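Local coordinates for protein beta-glucuronidase (Dictyoglomus thermophilum, PDB 6XXW) that probably hydrolyses beta-D-glucuronides as a family 2 glycoside hydrolase with a sugar-binding domain and a TIM barrel, at residues A[173-178]-A[561-566]; A[336-341]-A[413-418]; A[468-473]-A[487-492]. All coordinates share one frame; numbering follows the deposited sequence.

Interaction 1 of 3, residues A[173-178]-A[561-566]; sequences YFDFFN and ITRVVG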
loop_
_atom_site.group_PDB
_atom_site.type_symbol
_atom_site.label_atom_id
_atom_site.label_comp_id
_atom_site.label_asym_id
_atom_site.label_seq_id
_atom_site.Cartn_x
_atom_site.Cartn_y
_atom_site.Cartn_z
ATOM N N TYR A 173 10.513 -27.232 -8.338
ATOM C CA TYR A 173 11.643 -26.464 -7.841
ATOM C C TYR A 173 11.968 -25.285 -8.738
ATOM O O TYR A 173 13.031 -24.675 -8.590
ATOM C CB TYR A 173 12.852 -27.403 -7.669
ATOM C CG TYR A 173 12.466 -28.582 -6.807
ATOM C CD1 TYR A 173 12.494 -28.486 -5.421
ATOM C CD2 TYR A 173 11.995 -29.760 -7.377
ATOM C CE1 TYR A 173 12.110 -29.555 -4.626
ATOM C CE2 TYR A 173 11.604 -30.829 -6.591
ATOM C CZ TYR A 173 11.665 -30.719 -5.218
ATOM O OH TYR A 173 11.277 -31.780 -4.432
ATOM N N PHE A 174 11.076 -24.942 -9.653
ATOM C CA PHE A 174 11.180 -23.693 -10.388
ATOM C C PHE A 174 10.328 -22.632 -9.699
ATOM O O PHE A 174 9.310 -22.936 -9.078
ATOM C CB PHE A 174 10.761 -23.866 -11.851
ATOM C CG PHE A 174 9.422 -24.523 -12.055
ATOM C CD1 PHE A 174 8.256 -23.749 -12.163
ATOM C CD2 PHE A 174 9.324 -25.899 -12.221
ATOM C CE1 PHE A 174 7.016 -24.343 -12.388
ATOM C CE2 PHE A 174 8.083 -26.509 -12.465
ATOM C CZ PHE A 174 6.928 -25.737 -12.548
ATOM N N ASP A 175 10.766 -21.380 -9.804
ATOM C CA ASP A 175 10.188 -20.285 -9.030
ATOM C C ASP A 175 9.204 -19.481 -9.874
ATOM O O ASP A 175 9.357 -18.280 -10.088
ATOM C CB ASP A 175 11.301 -19.395 -8.488
ATOM C CG ASP A 175 10.781 -18.265 -7.621
ATOM O OD1 ASP A 175 9.918 -18.519 -6.750
ATOM O OD2 ASP A 175 11.235 -17.119 -7.820
ATOM N N PHE A 176 8.211 -20.177 -10.418
ATOM C CA PHE A 176 7.038 -19.517 -10.975
ATOM C C PHE A 176 5.882 -20.485 -10.814
ATOM O O PHE A 176 6.087 -21.696 -10.782
ATOM C CB PHE A 176 7.217 -19.087 -12.442
ATOM C CG PHE A 176 7.701 -20.186 -13.382
ATOM C CD1 PHE A 176 9.054 -20.461 -13.504
ATOM C CD2 PHE A 176 6.796 -20.902 -14.173
ATOM C CE1 PHE A 176 9.504 -21.441 -14.378
ATOM C CE2 PHE A 176 7.235 -21.893 -15.052
ATOM C CZ PHE A 176 8.593 -22.166 -15.151
ATOM N N PHE A 177 4.673 -19.946 -10.682
ATOM C CA PHE A 177 3.527 -20.781 -10.341
ATOM C C PHE A 177 3.189 -21.737 -11.480
ATOM O O PHE A 177 3.247 -21.370 -12.657
ATOM C CB PHE A 177 2.300 -19.920 -10.016
ATOM C CG PHE A 177 1.115 -20.725 -9.546
ATOM C CD1 PHE A 177 1.200 -21.496 -8.389
ATOM C CD2 PHE A 177 -0.070 -20.728 -10.260
ATOM C CE1 PHE A 177 0.114 -22.239 -7.950
ATOM C CE2 PHE A 177 -1.156 -21.463 -9.825
ATOM C CZ PHE A 177 -1.061 -22.229 -8.675
ATOM N N ASN A 178 2.791 -22.962 -11.117
ATOM C CA ASN A 178 2.427 -23.988 -12.100
ATOM C C ASN A 178 1.017 -23.742 -12.650
ATOM O O ASN A 178 0.110 -24.564 -12.523
ATOM C CB ASN A 178 2.542 -25.371 -11.465
ATOM C CG ASN A 178 2.387 -26.507 -12.477
ATOM O OD1 ASN A 178 2.933 -26.460 -13.589
ATOM N ND2 ASN A 178 1.637 -27.534 -12.088
ATOM N N ILE A 561 6.805 -19.179 2.631
ATOM C CA ILE A 561 7.092 -18.044 3.504
ATOM C C ILE A 561 8.132 -17.105 2.916
ATOM O O ILE A 561 8.382 -16.037 3.488
ATOM C CB ILE A 561 7.543 -18.506 4.905
ATOM C CG1 ILE A 561 8.793 -19.401 4.819
ATOM C CG2 ILE A 561 6.394 -19.234 5.635
ATOM C CD1 ILE A 561 9.461 -19.595 6.183
ATOM N N THR A 562 8.739 -17.463 1.779
ATOM C CA THR A 562 9.689 -16.589 1.098
ATOM C C THR A 562 9.077 -15.813 -0.072
ATOM O O THR A 562 9.800 -15.087 -0.767
ATOM C CB THR A 562 10.881 -17.406 0.595
ATOM O OG1 THR A 562 10.418 -18.402 -0.327
ATOM C CG2 THR A 562 11.593 -18.102 1.760
ATOM N N ARG A 563 7.773 -15.922 -0.307
ATOM C CA ARG A 563 7.156 -15.293 -1.474
ATOM C C ARG A 563 5.944 -14.473 -1.040
ATOM O O ARG A 563 4.931 -15.036 -0.607
ATOM C CB ARG A 563 6.788 -16.357 -2.512
ATOM C CG ARG A 563 8.038 -16.929 -3.228
ATOM C CD ARG A 563 8.609 -15.865 -4.184
ATOM N NE ARG A 563 9.850 -16.266 -4.860
ATOM C CZ ARG A 563 11.071 -15.911 -4.455
ATOM N NH1 ARG A 563 11.229 -15.170 -3.360
ATOM N NH2 ARG A 563 12.137 -16.307 -5.136
ATOM N N VAL A 564 6.043 -13.153 -1.184
ATOM C CA VAL A 564 5.028 -12.222 -0.641
ATOM C C VAL A 564 3.965 -12.064 -1.724
ATOM O O VAL A 564 3.911 -11.071 -2.454
ATOM C CB VAL A 564 5.652 -10.888 -0.229
ATOM C CG1 VAL A 564 4.670 -10.037 0.558
ATOM C CG2 VAL A 564 6.932 -11.142 0.576
ATOM N N VAL A 565 3.079 -13.063 -1.810
ATOM C CA VAL A 565 2.136 -13.242 -2.919
ATOM C C VAL A 565 2.895 -13.170 -4.239
ATOM O O VAL A 565 2.723 -12.229 -5.022
ATOM C CB VAL A 565 0.975 -12.224 -2.878
ATOM C CG1 VAL A 565 -0.133 -12.676 -3.810
ATOM C CG2 VAL A 565 0.427 -12.092 -1.465
ATOM N N GLY A 566 3.736 -14.173 -4.493
ATOM C CA GLY A 566 4.533 -14.214 -5.706
ATOM C C GLY A 566 5.901 -13.585 -5.533
ATOM O O GLY A 566 6.353 -13.252 -4.428
#
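Asp175 and Arg563 meet in a side-on, two-nitrogen salt bridge between two irregular loops. The 173-178 loop belongs to the sugar-binding domain of this family 2 glycoside hydrolase. The 561-566 loop follows the last strand of the TIM barrel, so the bridge joins two domains. The tight part is confined to this charged pair. Arg563 NE gives its hydrogen to Asp175 OD1 at 2.9 Å, and this oxygen is met on its syn side, close to the carboxylate plane. Arg563 NH2 reaches Asp175 OD2, also at 2.9 Å, but from well above that plane. The difference follows from a twist, because the carboxylate and guanidinium planes stand 56° apart. The carboxylate sits at the edge of the guanidinium rather than over its face. Asp175 extends to the arginine with CG anti to its backbone nitrogen (chi1 -178°), while the arginine chain bends at chi2. Asn567 also bonds Asp175 OD2, and Tyr473 probably bonds Arg563 NH2, so both ends of the bridge have second partners. A lysine in place of Arg563 would probably keep one charged contact at most and leave one Asp175 oxygen without its mate from this loop. Round this grip the contact is loose. Only 84 Å² is buried, and both residues remain partly exposed. A bound Tris molecule, probably from the crystallisation liquor, also hydrogen-bonds Asp175 OD2. The 561-566 loop also packs on a second subunit, where Thr562 and Val564 each meet their own counterparts. The third guanidinium nitrogen turns back on its own loop: Arg563 NH1 donates to Thr562 O at 3.0 Å, from above the carbonyl plane.

Interaction 2 of 3, residues A[336-341]-A[413-418]; sequences SFRTSH and VANEAA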
loop_
_atom_site.group_PDB
_atom_site.type_symbol
_atom_site.label_atom_id
_atom_site.label_comp_id
_atom_site.label_asym_id
_atom_site.label_seq_id
_atom_site.Cartn_x
_atom_site.Cartn_y
_atom_site.Cartn_z
ATOM N N SER A 336 16.438 -5.487 -25.184
ATOM C CA SER A 336 16.497 -6.945 -25.208
ATOM C C SER A 336 15.755 -7.534 -24.016
ATOM O O SER A 336 15.582 -6.878 -22.991
ATOM C CB SER A 336 17.954 -7.438 -25.191
ATOM O OG SER A 336 18.662 -6.941 -24.057
ATOM N N PHE A 337 15.354 -8.805 -24.145
ATOM C CA PHE A 337 14.965 -9.579 -22.972
ATOM C C PHE A 337 15.226 -11.056 -23.226
ATOM O O PHE A 337 15.488 -11.483 -24.351
ATOM C CB PHE A 337 13.497 -9.346 -22.557
ATOM C CG PHE A 337 12.480 -9.785 -23.573
ATOM C CD1 PHE A 337 11.985 -11.086 -23.579
ATOM C CD2 PHE A 337 11.972 -8.874 -24.487
ATOM C CE1 PHE A 337 11.024 -11.477 -24.518
ATOM C CE2 PHE A 337 11.018 -9.258 -25.424
ATOM C CZ PHE A 337 10.542 -10.563 -25.437
ATOM N N ARG A 338 15.175 -11.832 -22.149
ATOM C CA ARG A 338 15.259 -13.285 -22.210
ATOM C C ARG A 338 13.874 -13.843 -21.920
ATOM O O ARG A 338 13.161 -13.324 -21.059
ATOM C CB ARG A 338 16.295 -13.829 -21.200
ATOM C CG ARG A 338 16.336 -15.370 -21.093
ATOM C CD ARG A 338 17.547 -15.868 -20.276
ATOM N NE ARG A 338 17.595 -15.265 -18.942
ATOM C CZ ARG A 338 17.387 -15.920 -17.801
ATOM N NH1 ARG A 338 17.109 -17.223 -17.793
ATOM N NH2 ARG A 338 17.470 -15.267 -16.657
ATOM N N THR A 339 13.475 -14.883 -22.657
ATOM C CA THR A 339 12.190 -15.535 -22.405
ATOM C C THR A 339 12.314 -16.537 -21.256
ATOM O O THR A 339 12.077 -17.737 -21.395
ATOM C CB THR A 339 11.648 -16.216 -23.664
ATOM O OG1 THR A 339 12.373 -17.427 -23.935
ATOM C CG2 THR A 339 11.706 -15.282 -24.897
ATOM N N SER A 340 12.697 -16.024 -20.091
ATOM C CA SER A 340 12.685 -16.848 -18.893
ATOM C C SER A 340 11.267 -17.348 -18.624
ATOM O O SER A 340 10.314 -16.562 -18.670
ATOM C CB SER A 340 13.220 -16.028 -17.716
ATOM O OG SER A 340 12.835 -14.665 -17.826
ATOM N N HIS A 341 11.098 -18.662 -18.398
ATOM C CA HIS A 341 12.105 -19.708 -18.602
ATOM C C HIS A 341 11.528 -20.772 -19.531
ATOM O O HIS A 341 11.462 -21.941 -19.169
ATOM C CB HIS A 341 12.503 -20.376 -17.277
ATOM C CG HIS A 341 13.061 -19.430 -16.256
ATOM N ND1 HIS A 341 14.266 -18.781 -16.425
ATOM C CD2 HIS A 341 12.579 -19.025 -15.057
ATOM C CE1 HIS A 341 14.506 -18.022 -15.369
ATOM N NE2 HIS A 341 13.495 -18.150 -14.526
ATOM N N VAL A 413 19.788 -22.906 -23.310
ATOM C CA VAL A 413 19.364 -24.298 -23.176
ATOM C C VAL A 413 18.813 -24.635 -21.789
ATOM O O VAL A 413 18.121 -25.656 -21.647
ATOM C CB VAL A 413 20.497 -25.287 -23.536
ATOM C CG1 VAL A 413 20.942 -25.104 -25.001
ATOM C CG2 VAL A 413 21.670 -25.166 -22.585
ATOM N N ALA A 414 19.067 -23.804 -20.774
ATOM C CA ALA A 414 18.595 -24.090 -19.419
ATOM C C ALA A 414 18.792 -22.867 -18.530
ATOM O O ALA A 414 19.531 -21.937 -18.866
ATOM C CB ALA A 414 19.314 -25.298 -18.806
ATOM N N ASN A 415 18.138 -22.896 -17.369
ATOM C CA ASN A 415 18.282 -21.854 -16.354
ATOM C C ASN A 415 18.559 -22.495 -15.004
ATOM O O ASN A 415 17.705 -23.207 -14.470
ATOM C CB ASN A 415 17.028 -20.987 -16.253
ATOM C CG ASN A 415 17.159 -19.894 -15.205
ATOM O OD1 ASN A 415 17.718 -18.828 -15.475
ATOM N ND2 ASN A 415 16.652 -20.156 -13.993
ATOM N N GLU A 416 19.740 -22.219 -14.447
ATOM C CA GLU A 416 20.082 -22.614 -13.077
ATOM C C GLU A 416 19.910 -24.112 -12.847
ATOM O O GLU A 416 19.365 -24.541 -11.826
ATOM C CB GLU A 416 19.264 -21.813 -12.058
ATOM C CG GLU A 416 19.506 -20.290 -12.102
ATOM C CD GLU A 416 18.860 -19.556 -10.934
ATOM O OE1 GLU A 416 17.879 -20.080 -10.354
ATOM O OE2 GLU A 416 19.338 -18.455 -10.591
ATOM N N ALA A 417 20.373 -24.917 -13.800
ATOM C CA ALA A 417 20.474 -26.350 -13.563
ATOM C C ALA A 417 21.639 -26.657 -12.616
ATOM O O ALA A 417 22.518 -25.826 -12.370
ATOM C CB ALA A 417 20.658 -27.101 -14.884
ATOM N N ALA A 418 21.661 -27.892 -12.107
ATOM C CA ALA A 418 22.730 -28.336 -11.200
ATOM C C ALA A 418 23.952 -28.773 -12.013
ATOM O O ALA A 418 24.339 -29.945 -12.059
ATOM C CB ALA A 418 22.233 -29.449 -10.286
#
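Asn415 lays its side-chain amide over one face of the His341 imidazole. The amide carbon Asn415 CG lies 3.3 Å from His341 CE1. The two planes are tilted 34° apart, so this is a slanted overlap and not a flat stack. The amide nitrogen ND2 lies over the ring, and OD1 points on toward Arg338. There Arg338 NH1 donates to Asn415 OD1 at 2.9 Å, with an N-H...O angle of 147°. The nitrogen comes from above the carbonyl plane, although the guanidinium and amide planes are nearly parallel. Asn415 CG is anti to the backbone nitrogen (chi1 -180°), which carries the amide across to both partners. One amide therefore links an arginine and a histidine. A cis peptide precedes His341, and Ser340 CB also rests against a face of the imidazole. The polar ends have stronger partners nearby. His341 ND1 is hydrogen-bonded to Glu362, and Arg338 forms salt bridges with Glu362 and Glu505. Such a web of charges would probably hold the guanidinium firmly in position. All three touching residues are buried, yet Asn415 ND2 and Glu416 OE1 both bond a bound Tris, probably from the crystallisation liquor, which may mark a pocket. An Asn-Glu pair at the end of the fourth barrel strand is a hallmark of this glycosidase clan, where the glutamate usually serves as acid/base. The site is consistent with a sugar-binding pocket of that kind. In the barrel, strand 358-362 runs between strands 336-338 and 408-415, parallel to both, so the contact spans it at the strand ends. Strand 444-448 lies beside 408-415 and touches Arg338 and Asn415 through Val447, while helix 422-438 packs against Val413 and Ala414.

Interaction 3 of 3, residues A[468-473]-A[487-492]; sequences RYYSWY and ERDLRE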
loop_
_atom_site.group_PDB
_atom_site.type_symbol
_atom_site.label_atom_id
_atom_site.label_comp_id
_atom_site.label_asym_id
_atom_site.label_seq_id
_atom_site.Cartn_x
_atom_site.Cartn_y
_atom_site.Cartn_z
ATOM N N ARG A 468 23.344 -13.484 -10.313
ATOM C CA ARG A 468 23.993 -13.204 -9.034
ATOM C C ARG A 468 23.103 -12.314 -8.171
ATOM O O ARG A 468 22.510 -11.345 -8.664
ATOM C CB ARG A 468 25.370 -12.545 -9.238
ATOM C CG ARG A 468 26.463 -13.525 -9.738
ATOM C CD ARG A 468 26.664 -14.651 -8.722
ATOM N NE ARG A 468 27.669 -15.650 -9.122
ATOM C CZ ARG A 468 27.385 -16.914 -9.423
ATOM N NH1 ARG A 468 26.125 -17.332 -9.410
ATOM N NH2 ARG A 468 28.359 -17.766 -9.737
ATOM N N TYR A 469 23.037 -12.642 -6.880
ATOM C CA TYR A 469 22.111 -12.041 -5.920
ATOM C C TYR A 469 22.834 -11.668 -4.630
ATOM O O TYR A 469 22.284 -11.786 -3.533
ATOM C CB TYR A 469 20.947 -12.994 -5.642
ATOM C CG TYR A 469 19.965 -13.061 -6.810
ATOM C CD1 TYR A 469 19.002 -12.066 -6.987
ATOM C CD2 TYR A 469 20.027 -14.092 -7.739
ATOM C CE1 TYR A 469 18.100 -12.104 -8.056
ATOM C CE2 TYR A 469 19.141 -14.148 -8.814
ATOM C CZ TYR A 469 18.188 -13.140 -8.972
ATOM O OH TYR A 469 17.304 -13.188 -10.027
ATOM N N TYR A 470 24.086 -11.225 -4.747
ATOM C CA TYR A 470 24.843 -10.819 -3.575
ATOM C C TYR A 470 24.093 -9.715 -2.839
ATOM O O TYR A 470 23.582 -8.779 -3.455
ATOM C CB TYR A 470 26.229 -10.335 -3.988
ATOM C CG TYR A 470 27.086 -11.383 -4.708
ATOM C CD1 TYR A 470 27.435 -12.571 -4.089
ATOM C CD2 TYR A 470 27.546 -11.157 -6.004
ATOM C CE1 TYR A 470 28.224 -13.513 -4.734
ATOM C CE2 TYR A 470 28.332 -12.085 -6.651
ATOM C CZ TYR A 470 28.671 -13.258 -6.010
ATOM O OH TYR A 470 29.449 -14.189 -6.650
ATOM N N SER A 471 24.049 -9.825 -1.510
ATOM C CA SER A 471 23.354 -8.942 -0.561
ATOM C C SER A 471 21.849 -9.209 -0.509
ATOM O O SER A 471 21.163 -8.603 0.343
ATOM C CB SER A 471 23.594 -7.447 -0.834
ATOM O OG SER A 471 22.629 -6.923 -1.732
ATOM N N TRP A 472 21.307 -10.104 -1.345
ATOM C CA TRP A 472 19.909 -10.521 -1.242
ATOM C C TRP A 472 19.805 -11.936 -0.682
ATOM O O TRP A 472 19.353 -12.120 0.453
ATOM C CB TRP A 472 19.164 -10.407 -2.586
ATOM C CG TRP A 472 17.702 -10.700 -2.356
ATOM C CD1 TRP A 472 17.054 -11.890 -2.564
ATOM C CD2 TRP A 472 16.739 -9.813 -1.778
ATOM N NE1 TRP A 472 15.738 -11.789 -2.173
ATOM C CE2 TRP A 472 15.520 -10.528 -1.677
ATOM C CE3 TRP A 472 16.784 -8.480 -1.338
ATOM C CZ2 TRP A 472 14.353 -9.952 -1.163
ATOM C CZ3 TRP A 472 15.613 -7.896 -0.827
ATOM C CH2 TRP A 472 14.407 -8.637 -0.758
ATOM N N TYR A 473 20.185 -12.962 -1.450
ATOM C CA TYR A 473 20.078 -14.326 -0.932
ATOM C C TYR A 473 21.245 -14.688 -0.023
ATOM O O TYR A 473 21.108 -15.579 0.826
ATOM C CB TYR A 473 19.996 -15.343 -2.079
ATOM C CG TYR A 473 18.654 -15.354 -2.779
ATOM C CD1 TYR A 473 17.478 -15.600 -2.074
ATOM C CD2 TYR A 473 18.562 -15.113 -4.146
ATOM C CE1 TYR A 473 16.237 -15.593 -2.717
ATOM C CE2 TYR A 473 17.338 -15.113 -4.792
ATOM C CZ TYR A 473 16.182 -15.353 -4.076
ATOM O OH TYR A 473 14.968 -15.358 -4.726
ATOM N N GLU A 487 32.790 -8.226 -8.484
ATOM C CA GLU A 487 33.942 -8.053 -9.367
ATOM C C GLU A 487 34.844 -9.280 -9.341
ATOM O O GLU A 487 35.286 -9.749 -10.396
ATOM C CB GLU A 487 34.743 -6.807 -8.989
ATOM C CG GLU A 487 36.075 -6.740 -9.734
ATOM C CD GLU A 487 36.627 -5.332 -9.868
ATOM O OE1 GLU A 487 37.639 -5.165 -10.579
ATOM O OE2 GLU A 487 36.063 -4.395 -9.261
ATOM N N ARG A 488 35.128 -9.813 -8.151
ATOM C CA ARG A 488 35.933 -11.027 -8.056
ATOM C C ARG A 488 35.290 -12.183 -8.814
ATOM O O ARG A 488 35.978 -12.944 -9.507
ATOM C CB ARG A 488 36.136 -11.416 -6.591
ATOM C CG ARG A 488 37.130 -10.537 -5.843
ATOM C CD ARG A 488 36.889 -10.571 -4.331
ATOM N NE ARG A 488 37.296 -11.836 -3.736
ATOM C CZ ARG A 488 38.540 -12.111 -3.359
ATOM N NH1 ARG A 488 39.496 -11.203 -3.519
ATOM N NH2 ARG A 488 38.831 -13.290 -2.826
ATOM N N ASP A 489 33.976 -12.349 -8.670
ATOM C CA ASP A 489 33.293 -13.462 -9.321
ATOM C C ASP A 489 33.369 -13.340 -10.835
ATOM O O ASP A 489 33.795 -14.276 -11.523
ATOM C CB ASP A 489 31.837 -13.524 -8.860
ATOM C CG ASP A 489 31.141 -14.795 -9.312
ATOM O OD1 ASP A 489 31.781 -15.861 -9.288
ATOM O OD2 ASP A 489 29.957 -14.735 -9.671
ATOM N N LEU A 490 32.983 -12.176 -11.373
ATOM C CA LEU A 490 32.930 -12.022 -12.821
ATOM C C LEU A 490 34.311 -12.114 -13.456
ATOM O O LEU A 490 34.434 -12.622 -14.577
ATOM C CB LEU A 490 32.254 -10.705 -13.196
ATOM C CG LEU A 490 30.769 -10.650 -12.827
ATOM C CD1 LEU A 490 30.172 -9.302 -13.168
ATOM C CD2 LEU A 490 30.004 -11.779 -13.520
ATOM N N ARG A 491 35.357 -11.629 -12.772
ATOM C CA ARG A 491 36.712 -11.810 -13.292
ATOM C C ARG A 491 37.095 -13.282 -13.336
ATOM O O ARG A 491 37.840 -13.707 -14.230
ATOM C CB ARG A 491 37.723 -11.032 -12.452
ATOM C CG ARG A 491 37.590 -9.509 -12.593
ATOM C CD ARG A 491 38.800 -8.791 -11.982
ATOM N NE ARG A 491 38.697 -7.342 -12.148
ATOM C CZ ARG A 491 39.028 -6.692 -13.263
ATOM N NH1 ARG A 491 39.498 -7.356 -14.308
ATOM N NH2 ARG A 491 38.900 -5.377 -13.328
ATOM N N GLU A 492 36.601 -14.080 -12.390
ATOM C CA GLU A 492 36.902 -15.505 -12.442
ATOM C C GLU A 492 36.158 -16.193 -13.583
ATOM O O GLU A 492 36.698 -17.111 -14.210
ATOM C CB GLU A 492 36.583 -16.182 -11.109
ATOM C CG GLU A 492 37.226 -17.571 -11.005
ATOM C CD GLU A 492 36.674 -18.402 -9.865
ATOM O OE1 GLU A 492 35.656 -17.988 -9.278
ATOM O OE2 GLU A 492 37.257 -19.466 -9.555
#
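Arg468 meets Asp489 at about a right angle, with its guanidinium plane only 23° from the carboxylate plane. The two groups form a salt bridge at the edge of the guanidinium. Arg468 NE donates to Asp489 OD2 at 2.5 Å, a length so short that its exact value is doubtful. The oxygen lies in the guanidinium plane, and the nitrogen arrives on its syn side but tilted out of the carboxylate plane. The arginine chain bends at chi2 (-60°), which brings NE rather than the far nitrogens against the aspartate. Those nitrogens go elsewhere: NH1 to Asn449 O and NH2 to Thr450 O. Tyr470 is turned quite differently, its ring almost perpendicular to the carboxylate. The hydroxyl stands over the face of the carboxylate, with Tyr470 OH 3.2 Å from Asp489 CG and 3.1 Å from Asp489 OD2. In the TIM barrel, the 468-473 segment is the loop leaving strand 463-467, and Asp489 sits on the helix that follows, 482-497. The contact thus pins a strand-to-helix loop to the side of its own helix. Met162 of a second subunit packs on both Tyr470 and Asp489. On the same helix Arg491 grips Glu487, one turn back, side-on, with Arg491 NE and NH2 both bonding Glu487 OE1, NE at 2.9 Å.

From the N terminus, the chain first passes residues 173-178 in the sugar-binding domain. Their partner, 561-566, comes 383 residues later, so interaction 1 closes a very long loop that contains the other two contacts. Interaction 2 closes a shorter loop within the TIM barrel, from strand 336-338 to strand 408-415. Interaction 3 opens after it has closed and spans only the loop from strand 463-467 into helix 482-497. These two lie in series and do not cross. Interaction 1 ties the domains together and touches both others: Phe176 packs on His341, and Arg563 reaches Tyr473 of interaction 3. Interactions 1 and 3 also both touch the second subunit.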